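Local coordinates for protein TSC1 N-terminal domain (Chaetomium thermophilum, PDB 7A0M) that probably binds lysosomal phosphatidylinositol phosphates, as part of the TSC complex that regulates mTORC1 signalling, at residues Q234-T244 with W306-G317. Numbering follows the deposited sequence.
Sequences QSLQKDESTFT and WDKVLLDPDYDG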
# COMPACT_ATOMS: atom_id res chain seq x y z
N GLN B 234 -25.77 2.21 -16.01
CA GLN B 234 -27.15 2.04 -15.58
C GLN B 234 -27.43 0.60 -15.15
O GLN B 234 -28.14 0.37 -14.17
CB GLN B 234 -28.10 2.47 -16.70
CG GLN B 234 -29.56 2.56 -16.30
CD GLN B 234 -30.32 3.58 -17.11
OE1 GLN B 234 -31.52 3.78 -16.92
NE2 GLN B 234 -29.62 4.26 -18.01
N SER B 235 -26.87 -0.37 -15.88
CA SER B 235 -26.98 -1.76 -15.46
C SER B 235 -26.30 -1.98 -14.12
O SER B 235 -26.81 -2.70 -13.25
CB SER B 235 -26.39 -2.68 -16.52
OG SER B 235 -26.42 -4.04 -16.10
N LEU B 236 -25.13 -1.37 -13.92
CA LEU B 236 -24.40 -1.52 -12.67
C LEU B 236 -25.16 -0.93 -11.49
O LEU B 236 -24.98 -1.37 -10.35
CB LEU B 236 -23.02 -0.87 -12.79
CG LEU B 236 -22.00 -1.61 -13.67
CD1 LEU B 236 -20.90 -0.66 -14.12
CD2 LEU B 236 -21.41 -2.79 -12.92
N GLN B 237 -26.02 0.06 -11.74
CA GLN B 237 -26.77 0.70 -10.67
C GLN B 237 -28.11 0.04 -10.39
O GLN B 237 -28.62 0.14 -9.26
CB GLN B 237 -27.02 2.17 -11.00
CG GLN B 237 -25.79 3.06 -10.97
CD GLN B 237 -26.13 4.51 -11.27
OE1 GLN B 237 -25.55 5.13 -12.16
NE2 GLN B 237 -27.09 5.06 -10.52
N LYS B 238 -28.71 -0.63 -11.37
CA LYS B 238 -30.09 -1.08 -11.25
C LYS B 238 -30.28 -2.58 -11.34
O LYS B 238 -31.10 -3.13 -10.61
CB LYS B 238 -30.96 -0.40 -12.33
CG LYS B 238 -30.99 1.11 -12.26
CD LYS B 238 -31.74 1.70 -13.44
CE LYS B 238 -31.75 3.21 -13.40
NZ LYS B 238 -32.72 3.78 -14.38
N ASP B 239 -29.55 -3.26 -12.23
CA ASP B 239 -29.75 -4.70 -12.39
C ASP B 239 -29.44 -5.43 -11.09
O ASP B 239 -28.59 -5.02 -10.30
CB ASP B 239 -28.87 -5.24 -13.52
CG ASP B 239 -29.40 -4.87 -14.89
OD1 ASP B 239 -30.61 -4.61 -15.01
OD2 ASP B 239 -28.60 -4.85 -15.86
N GLU B 240 -30.16 -6.53 -10.87
CA GLU B 240 -30.10 -7.25 -9.61
C GLU B 240 -29.52 -8.65 -9.75
O GLU B 240 -29.41 -9.37 -8.75
CB GLU B 240 -31.49 -7.33 -8.98
CG GLU B 240 -32.12 -5.96 -8.75
CD GLU B 240 -33.53 -6.04 -8.20
OE1 GLU B 240 -34.06 -7.17 -8.07
OE2 GLU B 240 -34.11 -4.98 -7.91
N SER B 241 -29.14 -9.07 -10.96
CA SER B 241 -28.47 -10.34 -11.17
C SER B 241 -26.97 -10.17 -10.94
O SER B 241 -26.35 -9.30 -11.55
CB SER B 241 -28.74 -10.87 -12.58
OG SER B 241 -27.94 -12.01 -12.85
N THR B 242 -26.41 -11.00 -10.06
CA THR B 242 -24.97 -10.95 -9.81
C THR B 242 -24.18 -11.21 -11.09
O THR B 242 -23.13 -10.60 -11.31
CB THR B 242 -24.59 -11.96 -8.73
OG1 THR B 242 -25.46 -11.81 -7.60
CG2 THR B 242 -23.15 -11.75 -8.29
N PHE B 243 -24.69 -12.10 -11.94
CA PHE B 243 -23.99 -12.42 -13.19
C PHE B 243 -24.00 -11.23 -14.15
O PHE B 243 -22.98 -10.92 -14.76
CB PHE B 243 -24.63 -13.64 -13.84
CG PHE B 243 -23.90 -14.15 -15.05
CD1 PHE B 243 -22.78 -14.95 -14.91
CD2 PHE B 243 -24.35 -13.83 -16.32
CE1 PHE B 243 -22.11 -15.42 -16.03
CE2 PHE B 243 -23.68 -14.30 -17.44
CZ PHE B 243 -22.56 -15.09 -17.29
N THR B 244 -25.15 -10.57 -14.30
CA THR B 244 -25.25 -9.45 -15.23
C THR B 244 -24.36 -8.29 -14.79
O THR B 244 -23.60 -7.74 -15.60
CB THR B 244 -26.70 -8.99 -15.34
OG1 THR B 244 -27.54 -10.11 -15.65
CG2 THR B 244 -26.84 -7.93 -16.42
N TRP B 306 -36.02 1.52 -17.77
CA TRP B 306 -34.92 0.56 -17.76
C TRP B 306 -35.50 -0.81 -17.44
O TRP B 306 -36.22 -0.96 -16.45
CB TRP B 306 -33.84 0.94 -16.74
CG TRP B 306 -32.69 -0.02 -16.72
CD1 TRP B 306 -32.49 -1.04 -15.82
CD2 TRP B 306 -31.60 -0.09 -17.64
NE1 TRP B 306 -31.33 -1.72 -16.13
CE2 TRP B 306 -30.77 -1.15 -17.25
CE3 TRP B 306 -31.24 0.66 -18.77
CZ2 TRP B 306 -29.60 -1.49 -17.93
CZ3 TRP B 306 -30.09 0.33 -19.45
CH2 TRP B 306 -29.28 -0.74 -19.03
N ASP B 307 -35.18 -1.79 -18.27
CA ASP B 307 -35.67 -3.16 -18.09
C ASP B 307 -34.63 -3.90 -17.28
O ASP B 307 -33.61 -4.35 -17.81
CB ASP B 307 -35.92 -3.82 -19.44
CG ASP B 307 -36.76 -5.07 -19.34
OD1 ASP B 307 -37.37 -5.29 -18.27
OD2 ASP B 307 -36.82 -5.84 -20.33
N LYS B 308 -34.88 -4.03 -15.98
CA LYS B 308 -33.92 -4.65 -15.08
C LYS B 308 -33.84 -6.15 -15.31
O LYS B 308 -34.85 -6.81 -15.59
CB LYS B 308 -34.29 -4.38 -13.63
CG LYS B 308 -34.27 -2.91 -13.23
CD LYS B 308 -34.36 -2.77 -11.71
CE LYS B 308 -35.47 -3.64 -11.14
NZ LYS B 308 -35.54 -3.57 -9.65
N VAL B 309 -32.64 -6.70 -15.17
CA VAL B 309 -32.46 -8.14 -15.05
C VAL B 309 -32.53 -8.48 -13.57
O VAL B 309 -31.73 -7.98 -12.76
CB VAL B 309 -31.12 -8.59 -15.66
CG1 VAL B 309 -30.95 -10.09 -15.50
CG2 VAL B 309 -31.04 -8.19 -17.12
N LEU B 310 -33.48 -9.33 -13.20
CA LEU B 310 -33.70 -9.66 -11.81
C LEU B 310 -32.68 -10.69 -11.34
O LEU B 310 -31.93 -11.27 -12.13
CB LEU B 310 -35.13 -10.16 -11.59
CG LEU B 310 -36.23 -9.27 -12.17
CD1 LEU B 310 -37.60 -9.88 -11.94
CD2 LEU B 310 -36.15 -7.86 -11.59
N LEU B 311 -32.66 -10.93 -10.03
CA LEU B 311 -31.76 -11.92 -9.47
C LEU B 311 -32.16 -13.30 -9.96
O LEU B 311 -33.33 -13.69 -9.88
CB LEU B 311 -31.78 -11.86 -7.94
CG LEU B 311 -30.82 -12.79 -7.20
CD1 LEU B 311 -29.42 -12.18 -7.13
CD2 LEU B 311 -31.33 -13.10 -5.80
N ASP B 312 -31.18 -14.05 -10.47
CA ASP B 312 -31.40 -15.42 -10.91
C ASP B 312 -31.03 -16.37 -9.78
O ASP B 312 -29.84 -16.61 -9.53
CB ASP B 312 -30.57 -15.72 -12.17
CG ASP B 312 -30.91 -17.07 -12.77
OD1 ASP B 312 -31.86 -17.73 -12.30
OD2 ASP B 312 -30.21 -17.48 -13.73
N PRO B 313 -32.02 -16.92 -9.07
CA PRO B 313 -31.72 -17.75 -7.90
C PRO B 313 -30.95 -19.02 -8.22
O PRO B 313 -30.46 -19.67 -7.28
CB PRO B 313 -33.11 -18.08 -7.33
CG PRO B 313 -34.03 -17.07 -7.94
CD PRO B 313 -33.47 -16.79 -9.29
N ASP B 314 -30.84 -19.41 -9.49
CA ASP B 314 -30.17 -20.67 -9.82
C ASP B 314 -28.65 -20.54 -9.76
O ASP B 314 -27.97 -21.45 -9.28
CB ASP B 314 -30.63 -21.17 -11.19
CG ASP B 314 -32.09 -21.53 -11.23
OD1 ASP B 314 -32.91 -20.60 -11.27
OD2 ASP B 314 -32.41 -22.74 -11.23
N TYR B 315 -28.10 -19.42 -10.26
CA TYR B 315 -26.64 -19.25 -10.31
C TYR B 315 -26.10 -18.01 -9.64
O TYR B 315 -24.89 -17.98 -9.38
CB TYR B 315 -26.08 -19.28 -11.75
CG TYR B 315 -26.14 -20.61 -12.48
CD1 TYR B 315 -26.30 -21.79 -11.78
CD2 TYR B 315 -25.92 -20.68 -13.85
CE1 TYR B 315 -26.33 -23.00 -12.43
CE2 TYR B 315 -25.93 -21.88 -14.51
CZ TYR B 315 -26.14 -23.04 -13.80
OH TYR B 315 -26.15 -24.25 -14.45
N ASP B 316 -26.91 -17.00 -9.35
CA ASP B 316 -26.35 -15.74 -8.87
C ASP B 316 -25.86 -15.87 -7.43
O ASP B 316 -26.61 -16.30 -6.54
CB ASP B 316 -27.38 -14.61 -8.98
CG ASP B 316 -27.54 -14.11 -10.39
OD1 ASP B 316 -26.59 -14.26 -11.20
OD2 ASP B 316 -28.62 -13.58 -10.71
N GLY B 317 -24.61 -15.49 -7.20
CA GLY B 317 -24.02 -15.50 -5.89
C GLY B 317 -24.31 -14.25 -5.08
O GLY B 317 -25.11 -13.39 -5.47
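W306, E240 and V309 bury the most surface where the irregular segment 306-317, part of the loop between helices 267-278 and 323-333, runs along the tight connection between helices 228-238 and 242-255 of this all-helical domain. The indole of W306 lies against the end of the first helix: Q234 passes over one face, its CG 3.7 Å from the centroid of the six-membered ring in a CH-pi contact, with the amide inclined only 19° to the indole plane. W306 holds its ring opposite its own backbone N (chi1 -180°), flat against the helix end, and NE1 donates near the ring plane to D239 OD1 (3.2 Å), meeting it from above the carboxylate plane. V309 N reaches D239 OD1 from the opposite face, at 2.9 Å, while R202 of helix 199-214 supplies a countercharge. Replacing W306 with an alanine removes the ring under Q234 and is likely to leave D239 OD1 without its indole donor. At the turn, E240 N donates to V309 O (2.9 Å), and the extended E240 side chain forms a salt bridge from OE2 to K308 NZ (2.7 Å). V309 CG1 packs against S241 CB, 3.7 Å away. S241, the N-cap of helix 242-255, donates through OG to the syn side of D316 OD2 (2.7 Å), which D312 N reaches from the opposite face; D316 OD1 is met from above its plane by F243 N at 3.0 Å.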